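Local coordinates for uncharacterized protein (Bacteroides uniformis, PDB 4JPQ), which is of unknown function but probably binds carbohydrate through a family 9 carbohydrate-binding fold, at residues Ser197-Ile201 with Phe213-Leu217; Glu147-Gly151 with Asp188-Thr192; Gly82-Glu86 with Phe105-Cys109. All blocks are in the same frame, centred on the assembly; numbering follows the deposited sequence.

Contact 1: Ser197-Ile201 with Phe213-Leu217; sequences SWSPI and FFGTL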
ATOM      1  N   SER A 197       5.136  -5.544   8.345  1.00 50.27           N
ATOM      2  CA  SER A 197       4.519  -6.232   7.197  1.00 49.73           C
ATOM      3  C   SER A 197       3.260  -6.987   7.615  1.00 53.48           C
ATOM      4  O   SER A 197       3.038  -7.244   8.814  1.00 43.98           O
ATOM      5  CB  SER A 197       5.488  -7.215   6.540  1.00 43.03           C
ATOM      6  OG  SER A 197       5.650  -8.390   7.335  1.00 51.85           O
ATOM      7  N   TRP A 198       2.455  -7.339   6.608  1.00 52.25           N
ATOM      8  CA  TRP A 198       1.230  -8.103   6.808  1.00 52.18           C
ATOM      9  C   TRP A 198       1.588  -9.586   6.872  1.00 56.73           C
ATOM     10  O   TRP A 198       1.346 -10.237   7.904  1.00 56.57           O
ATOM     11  CB  TRP A 198       0.199  -7.798   5.707  1.00 57.32           C
ATOM     12  CG  TRP A 198      -0.929  -8.760   5.679  1.00 57.52           C
ATOM     13  CD1 TRP A 198      -1.858  -8.978   6.661  1.00 59.25           C
ATOM     14  CD2 TRP A 198      -1.246  -9.648   4.619  1.00 54.05           C
ATOM     15  NE1 TRP A 198      -2.738  -9.952   6.268  1.00 57.51           N
ATOM     16  CE2 TRP A 198      -2.386 -10.379   5.015  1.00 56.34           C
ATOM     17  CE3 TRP A 198      -0.683  -9.898   3.361  1.00 53.94           C
ATOM     18  CZ2 TRP A 198      -2.975 -11.346   4.197  1.00 62.64           C
ATOM     19  CZ3 TRP A 198      -1.270 -10.859   2.544  1.00 57.35           C
ATOM     20  CH2 TRP A 198      -2.410 -11.570   2.969  1.00 60.72           C
ATOM     21  N   SER A 199       2.130 -10.110   5.770  1.00 53.14           N
ATOM     22  CA  SER A 199       2.562 -11.504   5.709  1.00 59.71           C
ATOM     23  C   SER A 199       4.039 -11.483   6.094  1.00 64.58           C
ATOM     24  O   SER A 199       4.733 -10.505   5.729  1.00 51.33           O
ATOM     25  CB  SER A 199       2.358 -12.117   4.329  1.00 58.55           C
ATOM     26  OG  SER A 199       2.757 -13.472   4.334  1.00 59.53           O
ATOM     27  N   PRO A 200       4.531 -12.541   6.810  1.00 60.63           N
ATOM     28  CA  PRO A 200       5.923 -12.486   7.287  1.00 65.67           C
ATOM     29  C   PRO A 200       7.009 -12.647   6.225  1.00 68.41           C
ATOM     30  O   PRO A 200       6.770 -13.243   5.173  1.00 77.78           O
ATOM     31  CB  PRO A 200       5.997 -13.626   8.322  1.00 71.84           C
ATOM     32  CG  PRO A 200       4.582 -13.911   8.685  1.00 76.99           C
ATOM     33  CD  PRO A 200       3.829 -13.688   7.408  1.00 66.58           C
ATOM     34  N   ILE A 201       8.192 -12.112   6.545  1.00 65.73           N
ATOM     35  CA  ILE A 201       9.392 -12.120   5.687  1.00 65.77           C
ATOM     36  C   ILE A 201      10.536 -12.703   6.511  1.00 68.19           C
ATOM     37  O   ILE A 201      10.743 -12.278   7.653  1.00 72.09           O
ATOM     38  CB  ILE A 201       9.766 -10.694   5.213  1.00 66.21           C
ATOM     39  CG1 ILE A 201       8.671 -10.128   4.299  1.00 69.84           C
ATOM     40  CG2 ILE A 201      11.113 -10.694   4.488  1.00 71.75           C
ATOM     41  CD1 ILE A 201       8.769  -8.638   4.056  1.00 70.81           C
ATOM     42  N   PHE A 213       8.018 -13.951  -0.429  1.00 66.04           N
ATOM     43  CA  PHE A 213       7.308 -13.778   0.849  1.00 65.20           C
ATOM     44  C   PHE A 213       5.937 -13.115   0.784  1.00 62.63           C
ATOM     45  O   PHE A 213       5.298 -12.932   1.834  1.00 59.27           O
ATOM     46  CB  PHE A 213       8.238 -13.114   1.874  1.00 66.51           C
ATOM     47  CG  PHE A 213       9.371 -14.008   2.277  1.00 74.90           C
ATOM     48  CD1 PHE A 213       9.156 -15.026   3.215  1.00 72.07           C
ATOM     49  CD2 PHE A 213      10.635 -13.895   1.677  1.00 72.56           C
ATOM     50  CE1 PHE A 213      10.184 -15.884   3.573  1.00 78.41           C
ATOM     51  CE2 PHE A 213      11.670 -14.749   2.035  1.00 73.28           C
ATOM     52  CZ  PHE A 213      11.441 -15.748   2.984  1.00 79.60           C
ATOM     53  N   PHE A 214       5.461 -12.800  -0.431  1.00 59.19           N
ATOM     54  CA  PHE A 214       4.117 -12.248  -0.596  1.00 58.15           C
ATOM     55  C   PHE A 214       3.054 -13.256  -0.179  1.00 57.04           C
ATOM     56  O   PHE A 214       3.240 -14.462  -0.328  1.00 70.95           O
ATOM     57  CB  PHE A 214       3.751 -11.909  -2.055  1.00 66.21           C
ATOM     58  CG  PHE A 214       4.484 -10.744  -2.687  1.00 62.70           C
ATOM     59  CD1 PHE A 214       5.117  -9.736  -1.958  1.00 57.89           C
ATOM     60  CD2 PHE A 214       4.407 -10.603  -4.082  1.00 68.69           C
ATOM     61  CE1 PHE A 214       5.742  -8.680  -2.622  1.00 66.10           C
ATOM     62  CE2 PHE A 214       5.015  -9.541  -4.743  1.00 68.62           C
ATOM     63  CZ  PHE A 214       5.686  -8.575  -4.013  1.00 71.34           C
ATOM     64  N   GLY A 215       1.932 -12.725   0.304  1.00 60.81           N
ATOM     65  CA  GLY A 215       0.757 -13.503   0.682  1.00 61.54           C
ATOM     66  C   GLY A 215      -0.115 -13.625  -0.544  1.00 60.45           C
ATOM     67  O   GLY A 215       0.249 -13.127  -1.617  1.00 53.28           O
ATOM     68  N   THR A 216      -1.264 -14.278  -0.365  1.00 63.74           N
ATOM     69  CA  THR A 216      -2.221 -14.537  -1.439  1.00 66.79           C
ATOM     70  C   THR A 216      -3.451 -13.642  -1.292  1.00 64.77           C
ATOM     71  O   THR A 216      -3.953 -13.434  -0.183  1.00 64.97           O
ATOM     72  CB  THR A 216      -2.629 -16.020  -1.448  1.00 71.37           C
ATOM     73  OG1 THR A 216      -1.445 -16.818  -1.579  1.00 76.91           O
ATOM     74  CG2 THR A 216      -3.590 -16.334  -2.608  1.00 72.14           C
ATOM     75  N   LEU A 217      -3.923 -13.124  -2.425  1.00 65.54           N
ATOM     76  CA  LEU A 217      -5.073 -12.224  -2.491  1.00 61.45           C
ATOM     77  C   LEU A 217      -6.105 -12.817  -3.437  1.00 68.09           C
ATOM     78  O   LEU A 217      -5.905 -12.807  -4.653  1.00 70.04           O
ATOM     79  CB  LEU A 217      -4.623 -10.849  -2.979  1.00 55.30           C
ATOM     80  CG  LEU A 217      -3.525 -10.168  -2.154  1.00 55.93           C
ATOM     81  CD1 LEU A 217      -3.139  -8.851  -2.813  1.00 65.12           C
ATOM     82  CD2 LEU A 217      -3.937  -9.929  -0.711  1.00 53.25           C
TER
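The backbone of Trp-198 to Ile-201 runs roughly opposite to that of Phe-213 to Leu-217, the end-to-end directions lying 151° apart, and the CA atoms of Ile-201 and Phe-213 come within 5.5 Å. No hydrogen bond crosses between the two segments, so this is side-chain packing where a loop lies against the start of strand 215-219, in the beta-sandwich expected of a family 9 carbohydrate-binding module. Trp-198 has CG anti to its own backbone N (chi1 167°), which carries the indole toward strand 215-219, where its six-membered ring makes the contact. Trp-198 CZ3 sits 3.8 Å from Gly-215 CA, approaching obliquely, and the glycine puts no side chain in its way. The carbonyl oxygen of Thr-216 meets the indole at its edge, close to the ring plane, 4.0 Å from Trp-198 CH2. The same CH2 also rests near CD2 of Leu-217, an apolar touch. Beyond the segments, Phe-53 and Phe-183 each meet the indole edge-to-face, so this buried ring system is packed among aromatic rings. At the other end Phe-213 lays one ring face against the backbone of Ile-201 in an off-centre CH-pi contact, Ile-201 CA standing 4.2 Å from the ring centroid. Phe-213 CB meets Ile-201 CG1, while Pro-200 O comes obliquely to the ring. With an alanine in place of Phe-213 the ring is gone, and a gap would probably open against Ile-201 CA and Pro-200 O. Between the two aromatic ends, Ser-199 OG lies 3.6 Å from Phe-213 O without bonding to it; its partner is the backbone N of Lys-5. The loop is also braced from within by Ser-197 OG, which donates to Ser-199 O from above the carbonyl plane at 2.8 Å.

Contact 2: Glu147-Gly151 with Asp188-Thr192; sequences EERLG and DKLQT
Glu-148 and Gln-191 both have CG anti to the backbone N (chi1 -174° in both) and run on extended beyond it, but to different ends: the Glu-148 chain meets the backbone N of Gln-191, while the Gln-191 chain takes its amide to Leu-150. For Glu-148 this carries the carboxylate off strand 146-150 and across to the backbone of the facing loop. There Glu-148 OE2 accepts the N-H of Gln-191 N at 2.7 Å through its syn lone pair, the side that faces OE1; the bond is moderately bent, with 150° at the hydrogen. OE2 also lies near the CA and CD2 of Leu-190, so the oxygen that takes the bond is flanked by carbon from the preceding residue. A second partner, Ser-72 OG, reaches the same OE2, and two bonds therefore grip this one oxygen and limit how the carboxylate can turn.

The other half of the contact is less specific. Leu-150 and Gln-191 cross at about a right angle, and Leu-150 CD2 touches the amide at its carbon, Gln-191 CD, 3.8 Å away. OE1 and NE2 of Gln-191 are each 3.9 Å from Leu-150 CD2, so the amide packs against a methyl group by van der Waals contact.

This is a small contact at the protein surface. Strand 146-150 pairs antiparallel with strand 72-75, whose Arg-74 lies against Glu-148, Lys-189 and Leu-190; the loop carrying Gln-191 links strand 178-186 to strand 195-197, and the carboxylate thus ties that connection to the two-stranded sheet.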
ATOM      1  N   GLU A 147       7.788  19.108   7.448  1.00 61.84           N
ATOM      2  CA  GLU A 147       8.872  18.526   8.258  1.00 62.62           C
ATOM      3  C   GLU A 147       8.277  17.724   9.411  1.00 55.86           C
ATOM      4  O   GLU A 147       7.127  17.945   9.801  1.00 58.88           O
ATOM      5  CB  GLU A 147       9.817  19.611   8.800  1.00 73.82           C
ATOM      6  CG  GLU A 147      10.676  20.283   7.719  1.00 82.75           C
ATOM      7  CD  GLU A 147      11.718  19.349   7.092  1.00 91.00           C
ATOM      8  OE1 GLU A 147      12.180  18.369   7.732  1.00 90.73           O
ATOM      9  OE2 GLU A 147      12.074  19.588   5.925  1.00 77.99           O
ATOM     10  N   GLU A 148       9.060  16.798   9.946  1.00 47.29           N
ATOM     11  CA  GLU A 148       8.581  15.909  10.999  1.00 48.92           C
ATOM     12  C   GLU A 148       7.869  16.625  12.164  1.00 47.47           C
ATOM     13  O   GLU A 148       8.392  17.587  12.683  1.00 46.85           O
ATOM     14  CB  GLU A 148       9.728  15.032  11.543  1.00 49.17           C
ATOM     15  CG  GLU A 148       9.280  13.977  12.555  1.00 54.15           C
ATOM     16  CD  GLU A 148      10.348  12.963  12.907  1.00 58.70           C
ATOM     17  OE1 GLU A 148      11.541  13.302  12.857  1.00 61.82           O
ATOM     18  OE2 GLU A 148       9.976  11.815  13.238  1.00 65.04           O
ATOM     19  N   ARG A 149       6.678  16.137  12.535  1.00 52.25           N
ATOM     20  CA  ARG A 149       5.913  16.620  13.689  1.00 55.05           C
ATOM     21  C   ARG A 149       5.889  15.504  14.738  1.00 54.70           C
ATOM     22  O   ARG A 149       5.291  14.438  14.521  1.00 56.11           O
ATOM     23  CB  ARG A 149       4.482  16.964  13.316  1.00 62.16           C
ATOM     24  CG  ARG A 149       4.310  18.046  12.258  1.00 72.31           C
ATOM     25  CD  ARG A 149       2.839  18.113  11.873  1.00 76.40           C
ATOM     26  NE  ARG A 149       2.591  18.858  10.644  1.00 81.25           N
ATOM     27  CZ  ARG A 149       1.439  18.856   9.963  1.00 80.81           C
ATOM     28  NH1 ARG A 149       0.378  18.128  10.357  1.00 78.12           N
ATOM     29  NH2 ARG A 149       1.343  19.587   8.850  1.00 81.69           N
ATOM     30  N   LEU A 150       6.549  15.762  15.867  1.00 59.84           N
ATOM     31  CA  LEU A 150       6.624  14.831  16.992  1.00 62.26           C
ATOM     32  C   LEU A 150       5.322  14.885  17.771  1.00 67.07           C
ATOM     33  O   LEU A 150       4.722  15.959  17.895  1.00 72.71           O
ATOM     34  CB  LEU A 150       7.802  15.185  17.922  1.00 60.16           C
ATOM     35  CG  LEU A 150       9.196  15.197  17.278  1.00 58.20           C
ATOM     36  CD1 LEU A 150      10.261  15.661  18.253  1.00 55.34           C
ATOM     37  CD2 LEU A 150       9.551  13.820  16.720  1.00 58.35           C
ATOM     38  N   GLY A 151       4.916  13.734  18.313  1.00 64.16           N
ATOM     39  CA  GLY A 151       3.685  13.595  19.086  1.00 70.71           C
ATOM     40  C   GLY A 151       2.804  12.533  18.469  1.00 69.88           C
ATOM     41  O   GLY A 151       2.777  12.382  17.239  1.00 69.16           O
ATOM     42  N   ASP A 188      11.828   5.681   7.140  1.00 43.81           N
ATOM     43  CA  ASP A 188      13.286   5.643   7.308  1.00 45.27           C
ATOM     44  C   ASP A 188      13.867   6.847   8.045  1.00 43.07           C
ATOM     45  O   ASP A 188      14.744   6.656   8.875  1.00 46.77           O
ATOM     46  CB  ASP A 188      14.032   5.413   5.964  1.00 52.36           C
ATOM     47  CG  ASP A 188      13.797   4.003   5.357  1.00 55.51           C
ATOM     48  OD1 ASP A 188      12.840   3.296   5.737  1.00 53.37           O
ATOM     49  OD2 ASP A 188      14.582   3.611   4.466  1.00 57.83           O
ATOM     50  N   LYS A 189      13.366   8.054   7.768  1.00 45.35           N
ATOM     51  CA  LYS A 189      13.875   9.296   8.405  1.00 45.55           C
ATOM     52  C   LYS A 189      13.033   9.844   9.580  1.00 45.81           C
ATOM     53  O   LYS A 189      13.221  10.990  10.023  1.00 46.92           O
ATOM     54  CB  LYS A 189      14.170  10.371   7.342  1.00 49.62           C
ATOM     55  CG  LYS A 189      15.453  10.101   6.544  1.00 55.60           C
ATOM     56  CD  LYS A 189      15.979  11.341   5.826  1.00 67.03           C
ATOM     57  CE  LYS A 189      17.429  11.181   5.392  1.00 88.67           C
ATOM     58  NZ  LYS A 189      18.003  12.493   4.969  1.00 92.25           N
ATOM     59  N   LEU A 190      12.124   9.016  10.100  1.00 48.49           N
ATOM     60  CA  LEU A 190      11.334   9.365  11.295  1.00 47.27           C
ATOM     61  C   LEU A 190      12.223   9.228  12.522  1.00 44.21           C
ATOM     62  O   LEU A 190      13.265   8.603  12.457  1.00 48.57           O
ATOM     63  CB  LEU A 190      10.110   8.440  11.459  1.00 46.08           C
ATOM     64  CG  LEU A 190       8.988   8.536  10.428  1.00 48.32           C
ATOM     65  CD1 LEU A 190       7.931   7.495  10.723  1.00 43.68           C
ATOM     66  CD2 LEU A 190       8.343   9.916  10.410  1.00 53.53           C
ATOM     67  N   GLN A 191      11.779   9.794  13.641  1.00 48.73           N
ATOM     68  CA  GLN A 191      12.492   9.730  14.933  1.00 46.72           C
ATOM     69  C   GLN A 191      12.815   8.288  15.334  1.00 49.42           C
ATOM     70  O   GLN A 191      13.911   8.023  15.831  1.00 62.60           O
ATOM     71  CB  GLN A 191      11.645  10.377  16.043  1.00 50.89           C
ATOM     72  CG  GLN A 191      12.327  10.499  17.406  1.00 62.33           C
ATOM     73  CD  GLN A 191      11.423  11.044  18.503  1.00 63.57           C
ATOM     74  OE1 GLN A 191      11.810  11.955  19.229  1.00 67.26           O
ATOM     75  NE2 GLN A 191      10.220  10.502  18.621  1.00 60.00           N
ATOM     76  N   THR A 192      11.840   7.391  15.153  1.00 51.33           N
ATOM     77  CA  THR A 192      11.974   5.963  15.442  1.00 49.70           C
ATOM     78  C   THR A 192      11.631   5.200  14.154  1.00 47.71           C
ATOM     79  O   THR A 192      10.454   4.889  13.905  1.00 49.69           O
ATOM     80  CB  THR A 192      11.056   5.520  16.604  1.00 47.19           C
ATOM     81  OG1 THR A 192      11.135   6.464  17.669  1.00 51.94           O
ATOM     82  CG2 THR A 192      11.473   4.139  17.123  1.00 50.54           C
TER

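Contact 3: Gly82-Glu86 with Phe105-Cys109; sequences GRVWE and FECNC. With SO4 (sulfate ion), chain D.
Val-84 fills the space between Glu-106 and Asn-108, two neighbours on the same face of strand 102-108. Its CG2 sits between the backbone N and the carbonyl carbon (chi1 -61° for CG1), which turns this methyl onto Glu-106 CB, 3.7 Å from Val-84 CG2, while Val-84 CB rests 4.2 Å from Asn-108 CB. With CG between the backbone N and the carbonyl carbon (chi1 62°), the indole of Trp-85 lies back over Arg-83 CA. The extended Glu-106 chain crosses Trp-85 at a slant, Glu-106 OE1 3.7 Å from Trp-85 CB and the carboxylate plane steep to the ring, 79° apart. Trp-85 CZ2 comes to a face of the Arg-83 guanidinium, which pairs with Glu-86 in a salt bridge from NH2 to OE2, although the hydrogen bond within it is weak and strongly bent. Arg-83 N gives a nearly straight bond of 2.8 Å to sulfate O4, and Ser-78 N holds the same ion, probably from the crystallisation liquor.

Only van der Waals touches join the two segments; the polar ends look elsewhere, Glu-106 OE2 to Asn-104 and Asn-108 to Arg-112 N and Asp-87. About 5 Å from the Glu-106 side chain lies a buffer molecule, probably also from the liquor, which may mark a pocket. Glu-106 OE1 lies close to Glu-91 OE2, and this closeness of like charges would probably raise the proton affinity of one carboxylate.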
ATOM      1  N   GLY A  82       8.805  10.534  -5.362  1.00 44.42           N
ATOM      2  CA  GLY A  82       9.816  11.070  -4.488  1.00 45.95           C
ATOM      3  C   GLY A  82      10.270   9.990  -3.518  1.00 46.23           C
ATOM      4  O   GLY A  82       9.885   8.825  -3.626  1.00 46.96           O
ATOM      5  N   ARG A  83      11.016  10.419  -2.506  1.00 51.10           N
ATOM      6  CA  ARG A  83      11.656   9.556  -1.507  1.00 51.20           C
ATOM      7  C   ARG A  83      10.687   9.334  -0.342  1.00 46.85           C
ATOM      8  O   ARG A  83      10.982   9.636   0.810  1.00 52.30           O
ATOM      9  CB  ARG A  83      13.012  10.203  -1.109  1.00 64.71           C
ATOM     10  CG  ARG A  83      13.923  10.460  -2.333  1.00 72.72           C
ATOM     11  CD  ARG A  83      15.159  11.307  -2.060  1.00 74.59           C
ATOM     12  NE  ARG A  83      15.951  10.731  -0.986  1.00 76.86           N
ATOM     13  CZ  ARG A  83      16.748   9.664  -1.087  1.00 75.79           C
ATOM     14  NH1 ARG A  83      16.872   8.990  -2.223  1.00 82.90           N
ATOM     15  NH2 ARG A  83      17.423   9.250  -0.016  1.00 76.81           N
ATOM     16  N   VAL A  84       9.527   8.772  -0.680  1.00 47.40           N
ATOM     17  CA  VAL A  84       8.391   8.620   0.250  1.00 41.95           C
ATOM     18  C   VAL A  84       8.618   7.655   1.414  1.00 44.50           C
ATOM     19  O   VAL A  84       8.066   7.848   2.490  1.00 45.10           O
ATOM     20  CB  VAL A  84       7.064   8.262  -0.483  1.00 41.69           C
ATOM     21  CG1 VAL A  84       6.678   9.352  -1.469  1.00 41.31           C
ATOM     22  CG2 VAL A  84       7.126   6.908  -1.193  1.00 40.20           C
ATOM     23  N   TRP A  85       9.382   6.595   1.170  1.00 40.29           N
ATOM     24  CA  TRP A  85       9.749   5.602   2.201  1.00 38.11           C
ATOM     25  C   TRP A  85      10.448   6.237   3.427  1.00 42.97           C
ATOM     26  O   TRP A  85      10.471   5.632   4.512  1.00 42.60           O
ATOM     27  CB  TRP A  85      10.612   4.467   1.605  1.00 35.66           C
ATOM     28  CG  TRP A  85      11.903   4.961   1.054  1.00 34.69           C
ATOM     29  CD1 TRP A  85      13.057   5.134   1.735  1.00 36.05           C
ATOM     30  CD2 TRP A  85      12.149   5.411  -0.278  1.00 40.89           C
ATOM     31  NE1 TRP A  85      14.024   5.671   0.919  1.00 41.00           N
ATOM     32  CE2 TRP A  85      13.497   5.840  -0.332  1.00 42.82           C
ATOM     33  CE3 TRP A  85      11.361   5.505  -1.438  1.00 46.45           C
ATOM     34  CZ2 TRP A  85      14.085   6.343  -1.505  1.00 46.25           C
ATOM     35  CZ3 TRP A  85      11.940   6.001  -2.610  1.00 48.16           C
ATOM     36  CH2 TRP A  85      13.294   6.414  -2.634  1.00 51.78           C
ATOM     37  N   GLU A  86      11.042   7.419   3.233  1.00 42.53           N
ATOM     38  CA  GLU A  86      11.687   8.176   4.328  1.00 46.44           C
ATOM     39  C   GLU A  86      10.692   8.882   5.228  1.00 46.57           C
ATOM     40  O   GLU A  86      10.965   9.084   6.419  1.00 58.52           O
ATOM     41  CB  GLU A  86      12.649   9.205   3.770  1.00 45.63           C
ATOM     42  CG  GLU A  86      13.777   8.599   2.956  1.00 42.91           C
ATOM     43  CD  GLU A  86      14.721   9.627   2.418  1.00 43.69           C
ATOM     44  OE1 GLU A  86      14.348  10.821   2.319  1.00 54.08           O
ATOM     45  OE2 GLU A  86      15.842   9.225   2.091  1.00 45.60           O
ATOM     46  N   PHE A 105       3.402   0.184  -4.675  1.00 49.63           N
ATOM     47  CA  PHE A 105       2.690   1.438  -4.516  1.00 47.98           C
ATOM     48  C   PHE A 105       3.043   1.919  -3.122  1.00 46.82           C
ATOM     49  O   PHE A 105       2.582   1.333  -2.148  1.00 48.39           O
ATOM     50  CB  PHE A 105       1.177   1.220  -4.632  1.00 47.48           C
ATOM     51  CG  PHE A 105       0.740   0.721  -5.972  1.00 43.72           C
ATOM     52  CD1 PHE A 105       0.786  -0.634  -6.265  1.00 41.70           C
ATOM     53  CD2 PHE A 105       0.249   1.597  -6.930  1.00 42.94           C
ATOM     54  CE1 PHE A 105       0.366  -1.102  -7.497  1.00 48.48           C
ATOM     55  CE2 PHE A 105      -0.169   1.130  -8.170  1.00 44.62           C
ATOM     56  CZ  PHE A 105      -0.112  -0.216  -8.453  1.00 42.88           C
ATOM     57  N   GLU A 106       3.878   2.953  -3.034  1.00 46.80           N
ATOM     58  CA  GLU A 106       4.313   3.512  -1.756  1.00 47.49           C
ATOM     59  C   GLU A 106       3.750   4.920  -1.693  1.00 44.23           C
ATOM     60  O   GLU A 106       3.951   5.704  -2.619  1.00 44.33           O
ATOM     61  CB  GLU A 106       5.840   3.502  -1.676  1.00 50.50           C
ATOM     62  CG  GLU A 106       6.448   2.118  -1.908  1.00 56.75           C
ATOM     63  CD  GLU A 106       7.957   2.045  -1.738  1.00 58.75           C
ATOM     64  OE1 GLU A 106       8.557   2.946  -1.136  1.00 55.86           O
ATOM     65  OE2 GLU A 106       8.557   1.054  -2.204  1.00 65.34           O
ATOM     66  N   CYS A 107       3.045   5.236  -0.609  1.00 43.96           N
ATOM     67  CA  CYS A 107       2.379   6.536  -0.459  1.00 42.70           C
ATOM     68  C   CYS A 107       2.637   7.136   0.923  1.00 46.11           C
ATOM     69  O   CYS A 107       2.403   6.459   1.939  1.00 47.88           O
ATOM     70  CB  CYS A 107       0.889   6.323  -0.680  1.00 50.05           C
ATOM     71  SG  CYS A 107      -0.008   7.820  -1.096  1.00 57.74           S
ATOM     72  N   ASN A 108       3.175   8.360   0.982  1.00 47.53           N
ATOM     73  CA  ASN A 108       3.412   8.997   2.297  1.00 44.12           C
ATOM     74  C   ASN A 108       2.112   9.549   2.841  1.00 46.89           C
ATOM     75  O   ASN A 108       1.129   9.692   2.091  1.00 51.40           O
ATOM     76  CB  ASN A 108       4.557  10.037   2.317  1.00 39.53           C
ATOM     77  CG  ASN A 108       4.261  11.332   1.558  1.00 42.99           C
ATOM     78  OD1 ASN A 108       3.144  11.610   1.132  1.00 43.83           O
ATOM     79  ND2 ASN A 108       5.296  12.159   1.417  1.00 49.34           N
ATOM     80  N   CYS A 109       2.125   9.892   4.128  1.00 51.21           N
ATOM     81  CA  CYS A 109       0.933  10.412   4.828  1.00 49.47           C
ATOM     82  C   CYS A 109       0.308  11.695   4.257  1.00 45.60           C
ATOM     83  O   CYS A 109      -0.847  11.983   4.553  1.00 49.49           O
ATOM     84  CB  CYS A 109       1.219  10.592   6.319  1.00 47.64           C
ATOM     85  SG  CYS A 109       2.487  11.816   6.684  1.00 53.08           S
TER
HETATM   86  S   SO4 D 302      11.517  14.351  -3.112  1.00105.14           S
HETATM   87  O1  SO4 D 302      12.733  14.148  -3.939  1.00104.98           O
HETATM   88  O2  SO4 D 302      11.634  15.591  -2.292  1.00101.86           O
HETATM   89  O3  SO4 D 302      10.296  14.431  -3.980  1.00 83.01           O
HETATM   90  O4  SO4 D 302      11.442  13.204  -2.180  1.00 93.26           O

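Overall arrangement
Contacts 1 and 3 are buried; contact 2 lies at the surface, its centre about 20 Å from the centre of the chain. Contacts 2 and 3 adjoin: Lys-189 N is 2.9 Å from Glu-86 O and Asp-188 N is 3.0 Å from Trp-85 O, both probable hydrogen bonds, so loop 188-192 is held both by strand 146-150 and by the 3-10 segment 84-86. Contact 1 touches neither, though it and contact 3 reach the same strand network. The chemistry follows position: aromatic and apolar packing in contact 1, aliphatic packing with polar ends bonded elsewhere in contact 3, and a carboxylate-to-backbone bond in contact 2.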